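Local coordinates for Iron(III) ABC transporter, periplasmic iron-compound-binding protein (Vibrio cholerae, PDB 3TEF) that probably binds iron-loaded catecholate siderophores in the periplasm and hands them to an ABC transporter for iron uptake, at residues S157-L169 and I208-D222. Numbering follows the deposited sequence.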
ATOM      1  N   SER A 157      10.216 -17.971 -11.996  1.00 57.24           N
ATOM      2  CA  SER A 157      10.628 -16.932 -12.925  1.00 50.57           C
ATOM      3  C   SER A 157      10.795 -15.578 -12.250  1.00 45.36           C
ATOM      4  O   SER A 157      10.270 -15.342 -11.159  1.00 37.99           O
ATOM      5  CB  SER A 157       9.653 -16.842 -14.094  1.00 54.01           C
ATOM      6  OG  SER A 157       9.668 -18.047 -14.843  1.00 62.81           O
ATOM      7  N   ASP A 158      11.536 -14.700 -12.921  1.00 43.43           N
ATOM      8  CA  ASP A 158      11.909 -13.404 -12.374  1.00 35.37           C
ATOM      9  C   ASP A 158      10.916 -12.318 -12.768  1.00 34.45           C
ATOM     10  O   ASP A 158      10.185 -12.443 -13.751  1.00 33.46           O
ATOM     11  CB  ASP A 158      13.316 -13.022 -12.847  1.00 35.20           C
ATOM     12  CG  ASP A 158      13.416 -12.922 -14.364  1.00 43.29           C
ATOM     13  OD1 ASP A 158      13.388 -13.976 -15.034  1.00 43.58           O
ATOM     14  OD2 ASP A 158      13.526 -11.793 -14.893  1.00 40.82           O
ATOM     15  N   ALA A 159      10.883 -11.254 -11.976  1.00 30.66           N
ATOM     16  CA  ALA A 159      10.079 -10.094 -12.320  1.00 29.64           C
ATOM     17  C   ALA A 159      10.872  -8.841 -12.023  1.00 27.96           C
ATOM     18  O   ALA A 159      11.661  -8.797 -11.073  1.00 27.21           O
ATOM     19  CB  ALA A 159       8.777 -10.081 -11.545  1.00 28.83           C
ATOM     20  N   MET A 160      10.656  -7.828 -12.849  1.00 27.50           N
ATOM     21  CA  MET A 160      11.235  -6.523 -12.617  1.00 24.68           C
ATOM     22  C   MET A 160      10.079  -5.597 -12.300  1.00 25.97           C
ATOM     23  O   MET A 160       9.072  -5.591 -13.014  1.00 26.55           O
ATOM     24  CB  MET A 160      11.968  -6.039 -13.866  1.00 30.29           C
ATOM     25  CG  MET A 160      12.608  -4.673 -13.711  1.00 27.97           C
ATOM     26  SD  MET A 160      13.439  -4.122 -15.211  1.00 32.52           S
ATOM     27  CE  MET A 160      14.806  -5.281 -15.279  1.00 37.29           C
ATOM     28  N   LEU A 161      10.205  -4.849 -11.214  1.00 24.47           N
ATOM     29  CA  LEU A 161       9.177  -3.895 -10.822  1.00 25.97           C
ATOM     30  C   LEU A 161       9.678  -2.521 -11.233  1.00 22.95           C
ATOM     31  O   LEU A 161      10.744  -2.108 -10.806  1.00 23.73           O
ATOM     32  CB  LEU A 161       8.953  -3.952  -9.307  1.00 26.02           C
ATOM     33  CG  LEU A 161       7.789  -3.191  -8.648  1.00 25.93           C
ATOM     34  CD1 LEU A 161       7.926  -1.662  -8.791  1.00 27.01           C
ATOM     35  CD2 LEU A 161       6.437  -3.655  -9.158  1.00 26.35           C
ATOM     36  N   VAL A 162       8.917  -1.840 -12.082  1.00 19.79           N
ATOM     37  CA  VAL A 162       9.311  -0.523 -12.572  1.00 22.12           C
ATOM     38  C   VAL A 162       8.232   0.481 -12.238  1.00 20.06           C
ATOM     39  O   VAL A 162       7.058   0.247 -12.509  1.00 22.63           O
ATOM     40  CB  VAL A 162       9.542  -0.524 -14.094  1.00 24.65           C
ATOM     41  CG1 VAL A 162       9.932   0.877 -14.581  1.00 27.26           C
ATOM     42  CG2 VAL A 162      10.626  -1.520 -14.461  1.00 23.58           C
ATOM     43  N   MET A 163       8.633   1.607 -11.658  1.00 22.61           N
ATOM     44  CA  MET A 163       7.700   2.703 -11.443  1.00 21.79           C
ATOM     45  C   MET A 163       8.025   3.806 -12.432  1.00 23.14           C
ATOM     46  O   MET A 163       9.186   4.038 -12.732  1.00 23.10           O
ATOM     47  CB  MET A 163       7.811   3.236 -10.016  1.00 21.05           C
ATOM     48  CG  MET A 163       6.879   4.403  -9.755  1.00 28.74           C
ATOM     49  SD  MET A 163       6.768   4.764  -8.008  1.00 39.26           S
ATOM     50  CE  MET A 163       5.078   4.324  -7.704  1.00 35.32           C
ATOM     51  N   SER A 164       6.995   4.459 -12.954  1.00 22.54           N
ATOM     52  CA  SER A 164       7.172   5.588 -13.864  1.00 24.20           C
ATOM     53  C   SER A 164       6.536   6.830 -13.256  1.00 28.53           C
ATOM     54  O   SER A 164       5.387   6.801 -12.817  1.00 26.78           O
ATOM     55  CB  SER A 164       6.561   5.286 -15.230  1.00 28.31           C
ATOM     56  OG  SER A 164       6.571   6.427 -16.080  1.00 30.34           O
ATOM     57  N   SER A 165       7.297   7.917 -13.218  1.00 24.53           N
ATOM     58  CA  SER A 165       6.820   9.144 -12.604  1.00 27.12           C
ATOM     59  C   SER A 165       7.525  10.333 -13.244  1.00 27.08           C
ATOM     60  O   SER A 165       8.743  10.446 -13.172  1.00 25.63           O
ATOM     61  CB  SER A 165       7.108   9.129 -11.102  1.00 33.52           C
ATOM     62  OG  SER A 165       6.678  10.333 -10.486  1.00 37.68           O
ATOM     63  N   GLY A 166       6.752  11.210 -13.871  1.00 27.36           N
ATOM     64  CA  GLY A 166       7.302  12.409 -14.475  1.00 28.70           C
ATOM     65  C   GLY A 166       8.411  12.135 -15.472  1.00 28.18           C
ATOM     66  O   GLY A 166       9.329  12.948 -15.633  1.00 26.64           O
ATOM     67  N   GLY A 167       8.341  10.983 -16.134  1.00 25.00           N
ATOM     68  CA  GLY A 167       9.373  10.586 -17.069  1.00 26.93           C
ATOM     69  C   GLY A 167      10.514   9.795 -16.457  1.00 27.55           C
ATOM     70  O   GLY A 167      11.370   9.294 -17.183  1.00 29.57           O
ATOM     71  N   ASN A 168      10.547   9.700 -15.129  1.00 25.01           N
ATOM     72  CA  ASN A 168      11.578   8.929 -14.434  1.00 24.72           C
ATOM     73  C   ASN A 168      11.155   7.483 -14.283  1.00 23.44           C
ATOM     74  O   ASN A 168      10.065   7.214 -13.792  1.00 26.02           O
ATOM     75  CB  ASN A 168      11.818   9.480 -13.030  1.00 26.31           C
ATOM     76  CG  ASN A 168      12.302  10.904 -13.036  1.00 28.90           C
ATOM     77  OD1 ASN A 168      11.732  11.763 -12.360  1.00 34.87           O
ATOM     78  ND2 ASN A 168      13.370  11.164 -13.780  1.00 25.96           N
ATOM     79  N   LEU A 169      12.015   6.557 -14.694  1.00 24.99           N
ATOM     80  CA  LEU A 169      11.783   5.136 -14.442  1.00 23.84           C
ATOM     81  C   LEU A 169      12.665   4.735 -13.269  1.00 24.65           C
ATOM     82  O   LEU A 169      13.855   5.024 -13.267  1.00 22.97           O
ATOM     83  CB  LEU A 169      12.170   4.300 -15.661  1.00 21.87           C
ATOM     84  CG  LEU A 169      11.360   4.545 -16.931  1.00 28.01           C
ATOM     85  CD1 LEU A 169      11.807   3.586 -18.022  1.00 32.07           C
ATOM     86  CD2 LEU A 169       9.880   4.377 -16.637  1.00 33.52           C
ATOM     87  N   ILE A 208      15.853  -1.811 -18.972  1.00 33.40           N
ATOM     88  CA  ILE A 208      14.779  -2.802 -19.061  1.00 34.77           C
ATOM     89  C   ILE A 208      15.055  -3.782 -20.199  1.00 37.82           C
ATOM     90  O   ILE A 208      14.967  -5.000 -20.023  1.00 37.76           O
ATOM     91  CB  ILE A 208      13.394  -2.142 -19.257  1.00 32.10           C
ATOM     92  CG1 ILE A 208      13.015  -1.309 -18.027  1.00 24.51           C
ATOM     93  CG2 ILE A 208      12.324  -3.201 -19.516  1.00 31.22           C
ATOM     94  CD1 ILE A 208      11.788  -0.437 -18.226  1.00 28.90           C
ATOM     95  N   ARG A 209      15.410  -3.243 -21.360  1.00 36.32           N
ATOM     96  CA  ARG A 209      15.718  -4.068 -22.528  1.00 40.30           C
ATOM     97  C   ARG A 209      16.964  -4.925 -22.315  1.00 41.39           C
ATOM     98  O   ARG A 209      16.964  -6.117 -22.623  1.00 43.53           O
ATOM     99  CB  ARG A 209      15.880  -3.189 -23.773  1.00 44.41           C
ATOM    100  CG  ARG A 209      16.406  -3.916 -25.005  1.00 47.07           C
ATOM    101  CD  ARG A 209      15.515  -5.080 -25.401  1.00 51.90           C
ATOM    102  NE  ARG A 209      16.054  -5.794 -26.558  1.00 52.29           N
ATOM    103  CZ  ARG A 209      16.639  -6.987 -26.504  1.00 57.04           C
ATOM    104  NH1 ARG A 209      16.753  -7.627 -25.347  1.00 55.29           N
ATOM    105  NH2 ARG A 209      17.102  -7.548 -27.614  1.00 61.68           N
ATOM    106  N   GLU A 210      18.022  -4.318 -21.783  1.00 40.23           N
ATOM    107  CA  GLU A 210      19.287  -5.018 -21.579  1.00 41.62           C
ATOM    108  C   GLU A 210      19.121  -6.200 -20.613  1.00 44.79           C
ATOM    109  O   GLU A 210      19.601  -7.308 -20.881  1.00 43.28           O
ATOM    110  CB  GLU A 210      20.393  -4.048 -21.116  1.00 45.52           C
ATOM    111  CG  GLU A 210      20.268  -3.529 -19.665  1.00 46.83           C
ATOM    112  CD  GLU A 210      21.219  -2.363 -19.333  1.00 48.99           C
ATOM    113  OE1 GLU A 210      21.440  -1.491 -20.205  1.00 49.58           O
ATOM    114  OE2 GLU A 210      21.739  -2.314 -18.192  1.00 49.92           O
ATOM    115  N   HIS A 211      18.422  -5.968 -19.503  1.00 40.68           N
ATOM    116  CA  HIS A 211      18.237  -7.004 -18.492  1.00 40.28           C
ATOM    117  C   HIS A 211      17.144  -8.006 -18.856  1.00 41.39           C
ATOM    118  O   HIS A 211      17.128  -9.126 -18.343  1.00 46.57           O
ATOM    119  CB  HIS A 211      17.997  -6.388 -17.114  1.00 42.14           C
ATOM    120  CG  HIS A 211      19.232  -5.809 -16.494  1.00 41.80           C
ATOM    121  ND1 HIS A 211      19.536  -4.465 -16.554  1.00 43.11           N
ATOM    122  CD2 HIS A 211      20.248  -6.394 -15.819  1.00 39.32           C
ATOM    123  CE1 HIS A 211      20.679  -4.246 -15.928  1.00 42.20           C
ATOM    124  NE2 HIS A 211      21.132  -5.399 -15.474  1.00 42.12           N
ATOM    125  N   ASN A 212      16.235  -7.601 -19.738  1.00 38.87           N
ATOM    126  CA  ASN A 212      15.259  -8.524 -20.315  1.00 42.91           C
ATOM    127  C   ASN A 212      14.504  -9.368 -19.278  1.00 44.36           C
ATOM    128  O   ASN A 212      14.686 -10.586 -19.203  1.00 40.05           O
ATOM    129  CB  ASN A 212      15.964  -9.437 -21.325  1.00 45.63           C
ATOM    130  CG  ASN A 212      14.996 -10.148 -22.252  1.00 47.08           C
ATOM    131  OD1 ASN A 212      13.887  -9.671 -22.498  1.00 46.33           O
ATOM    132  ND2 ASN A 212      15.417 -11.295 -22.777  1.00 50.95           N
ATOM    133  N   PRO A 213      13.644  -8.724 -18.477  1.00 41.27           N
ATOM    134  CA  PRO A 213      12.870  -9.463 -17.472  1.00 36.15           C
ATOM    135  C   PRO A 213      11.845 -10.387 -18.130  1.00 36.27           C
ATOM    136  O   PRO A 213      11.338 -10.076 -19.210  1.00 36.82           O
ATOM    137  CB  PRO A 213      12.145  -8.351 -16.708  1.00 36.48           C
ATOM    138  CG  PRO A 213      12.017  -7.241 -17.711  1.00 34.30           C
ATOM    139  CD  PRO A 213      13.275  -7.296 -18.530  1.00 37.83           C
ATOM    140  N   LYS A 214      11.549 -11.512 -17.485  1.00 36.94           N
ATOM    141  CA  LYS A 214      10.523 -12.425 -17.979  1.00 38.79           C
ATOM    142  C   LYS A 214       9.133 -11.870 -17.692  1.00 35.30           C
ATOM    143  O   LYS A 214       8.183 -12.078 -18.456  1.00 32.56           O
ATOM    144  CB  LYS A 214      10.677 -13.805 -17.334  1.00 44.37           C
ATOM    145  CG  LYS A 214      11.192 -14.892 -18.272  1.00 53.01           C
ATOM    146  CD  LYS A 214      12.715 -14.959 -18.286  1.00 52.43           C
ATOM    147  CE  LYS A 214      13.341 -13.781 -19.024  1.00 47.28           C
ATOM    148  NZ  LYS A 214      14.821 -13.713 -18.807  1.00 51.62           N
ATOM    149  N   THR A 215       9.022 -11.163 -16.575  1.00 35.57           N
ATOM    150  CA  THR A 215       7.780 -10.508 -16.195  1.00 31.93           C
ATOM    151  C   THR A 215       8.095  -9.070 -15.828  1.00 30.41           C
ATOM    152  O   THR A 215       9.079  -8.797 -15.127  1.00 29.14           O
ATOM    153  CB  THR A 215       7.132 -11.194 -14.986  1.00 36.74           C
ATOM    154  OG1 THR A 215       6.715 -12.515 -15.357  1.00 37.39           O
ATOM    155  CG2 THR A 215       5.922 -10.405 -14.500  1.00 33.31           C
ATOM    156  N   LEU A 216       7.256  -8.155 -16.295  1.00 27.60           N
ATOM    157  CA  LEU A 216       7.477  -6.736 -16.053  1.00 29.12           C
ATOM    158  C   LEU A 216       6.239  -6.141 -15.381  1.00 26.71           C
ATOM    159  O   LEU A 216       5.150  -6.127 -15.958  1.00 28.93           O
ATOM    160  CB  LEU A 216       7.784  -6.038 -17.378  1.00 28.59           C
ATOM    161  CG  LEU A 216       8.200  -4.568 -17.419  1.00 31.82           C
ATOM    162  CD1 LEU A 216       9.376  -4.281 -16.490  1.00 29.36           C
ATOM    163  CD2 LEU A 216       8.541  -4.184 -18.849  1.00 36.10           C
ATOM    164  N   LEU A 217       6.411  -5.666 -14.150  1.00 25.89           N
ATOM    165  CA  LEU A 217       5.309  -5.088 -13.389  1.00 25.59           C
ATOM    166  C   LEU A 217       5.499  -3.577 -13.339  1.00 22.44           C
ATOM    167  O   LEU A 217       6.518  -3.089 -12.857  1.00 25.13           O
ATOM    168  CB  LEU A 217       5.295  -5.643 -11.971  1.00 25.52           C
ATOM    169  CG  LEU A 217       5.355  -7.171 -11.919  1.00 26.26           C
ATOM    170  CD1 LEU A 217       5.552  -7.694 -10.504  1.00 23.46           C
ATOM    171  CD2 LEU A 217       4.092  -7.745 -12.534  1.00 26.83           C
ATOM    172  N   VAL A 218       4.515  -2.843 -13.836  1.00 24.13           N
ATOM    173  CA  VAL A 218       4.671  -1.411 -14.014  1.00 22.73           C
ATOM    174  C   VAL A 218       3.703  -0.654 -13.122  1.00 23.99           C
ATOM    175  O   VAL A 218       2.509  -0.951 -13.094  1.00 24.35           O
ATOM    176  CB  VAL A 218       4.401  -1.025 -15.481  1.00 26.75           C
ATOM    177  CG1 VAL A 218       4.494   0.487 -15.670  1.00 27.11           C
ATOM    178  CG2 VAL A 218       5.369  -1.762 -16.402  1.00 28.59           C
ATOM    179  N   VAL A 219       4.232   0.338 -12.405  1.00 22.60           N
ATOM    180  CA  VAL A 219       3.432   1.216 -11.551  1.00 18.86           C
ATOM    181  C   VAL A 219       3.450   2.634 -12.125  1.00 23.49           C
ATOM    182  O   VAL A 219       4.494   3.290 -12.159  1.00 24.02           O
ATOM    183  CB  VAL A 219       3.996   1.238 -10.092  1.00 24.39           C
ATOM    184  CG1 VAL A 219       3.176   2.177  -9.200  1.00 26.38           C
ATOM    185  CG2 VAL A 219       4.034  -0.182  -9.494  1.00 23.38           C
ATOM    186  N   ASP A 220       2.291   3.094 -12.589  1.00 25.76           N
ATOM    187  CA  ASP A 220       2.166   4.416 -13.204  1.00 29.30           C
ATOM    188  C   ASP A 220       1.828   5.437 -12.133  1.00 27.23           C
ATOM    189  O   ASP A 220       0.662   5.714 -11.870  1.00 31.68           O
ATOM    190  CB  ASP A 220       1.073   4.390 -14.274  1.00 30.30           C
ATOM    191  CG  ASP A 220       0.944   5.714 -15.021  1.00 37.70           C
ATOM    192  OD1 ASP A 220       1.792   6.611 -14.817  1.00 36.49           O
ATOM    193  OD2 ASP A 220      -0.000   5.845 -15.829  1.00 43.29           O
ATOM    194  N   ARG A 221       2.851   5.988 -11.497  1.00 29.50           N
ATOM    195  CA  ARG A 221       2.614   6.874 -10.372  1.00 29.48           C
ATOM    196  C   ARG A 221       1.787   8.093 -10.776  1.00 33.87           C
ATOM    197  O   ARG A 221       0.999   8.609  -9.985  1.00 34.22           O
ATOM    198  CB  ARG A 221       3.933   7.309  -9.745  1.00 31.42           C
ATOM    199  CG  ARG A 221       3.758   8.246  -8.579  1.00 31.68           C
ATOM    200  CD  ARG A 221       5.080   8.447  -7.864  1.00 32.21           C
ATOM    201  NE  ARG A 221       4.926   9.363  -6.743  1.00 40.59           N
ATOM    202  CZ  ARG A 221       4.971  10.684  -6.859  1.00 46.60           C
ATOM    203  NH1 ARG A 221       5.173  11.235  -8.052  1.00 48.76           N
ATOM    204  NH2 ARG A 221       4.818  11.456  -5.788  1.00 47.04           N
ATOM    205  N   ASP A 222       1.952   8.539 -12.015  1.00 30.79           N
ATOM    206  CA  ASP A 222       1.267   9.745 -12.456  1.00 37.34           C
ATOM    207  C   ASP A 222      -0.252   9.582 -12.451  1.00 38.86           C
ATOM    208  O   ASP A 222      -0.979  10.563 -12.302  1.00 41.56           O
ATOM    209  CB  ASP A 222       1.782  10.192 -13.823  1.00 38.55           C
ATOM    210  CG  ASP A 222       3.219  10.671 -13.768  1.00 37.73           C
ATOM    211  OD1 ASP A 222       3.649  11.128 -12.686  1.00 43.88           O
ATOM    212  OD2 ASP A 222       3.919  10.584 -14.797  1.00 42.08           O
TER
HETATM  213  O   HOH W   1       6.336   9.041 -16.369  1.00 32.95           O
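The carboxylate of Asp222 meets the backbone of the type I' turn Ser165–Asn168 through OD2, whose syn lone pair takes the Gly166 N-H at 3.0 Å from Gly166 N; OD1 holds the same N-H more weakly. The turn ends strand 158-165, which runs parallel to its neighbour 215-220 in the central sheet of one lobe of this periplasmic binding protein. Beside Asp222 the guanidinium of Arg221 meets Ser165 OG at its edge through NH1, the hydroxyl lying 22° out of the plane, while NE goes to Tyr261. Another flat group, the Asp158 carboxylate, sits at the far end of the strands; the backbone N-H of Lys214 reaches OD2 from above its plane, and Thr190 also bonds that oxygen.

Between these ends the ladder alternates Met160, Val162 and Ser164 with Thr215, Leu217, Val219 and Arg221; in its middle Val162 N to Leu217 O is 2.8 Å, with an N-H...O angle of 175°.

On one face Met160, Val162 and Leu216 pack against helix 205-211. Met160 runs out with chi1 and chi2 both trans, then bends at chi3 (-68°), which carries CE onto His211 CB at 3.8 Å; its CB rests on Pro213 CB. Val162 CG2 and Ile208 CD1 meet tip to tip, and Leu216 CD1 lies 3.6 Å from that same CG2. Phe236 of helix 232-236 touches Ile208 and Leu216 as well. The other face carries Ala159, Leu161, Met163, Leu217 and Val219; there the Leu161 and Leu217 side chains cross at about a right angle, with Leu161 CD2 3.6 Å from Leu217 CB.

Next to the turn, one water joins both segments: it accepts from Gly167 N at 2.8 Å, donates to Asp222 OD2, and lies 2.6 Å from Ser164 OG.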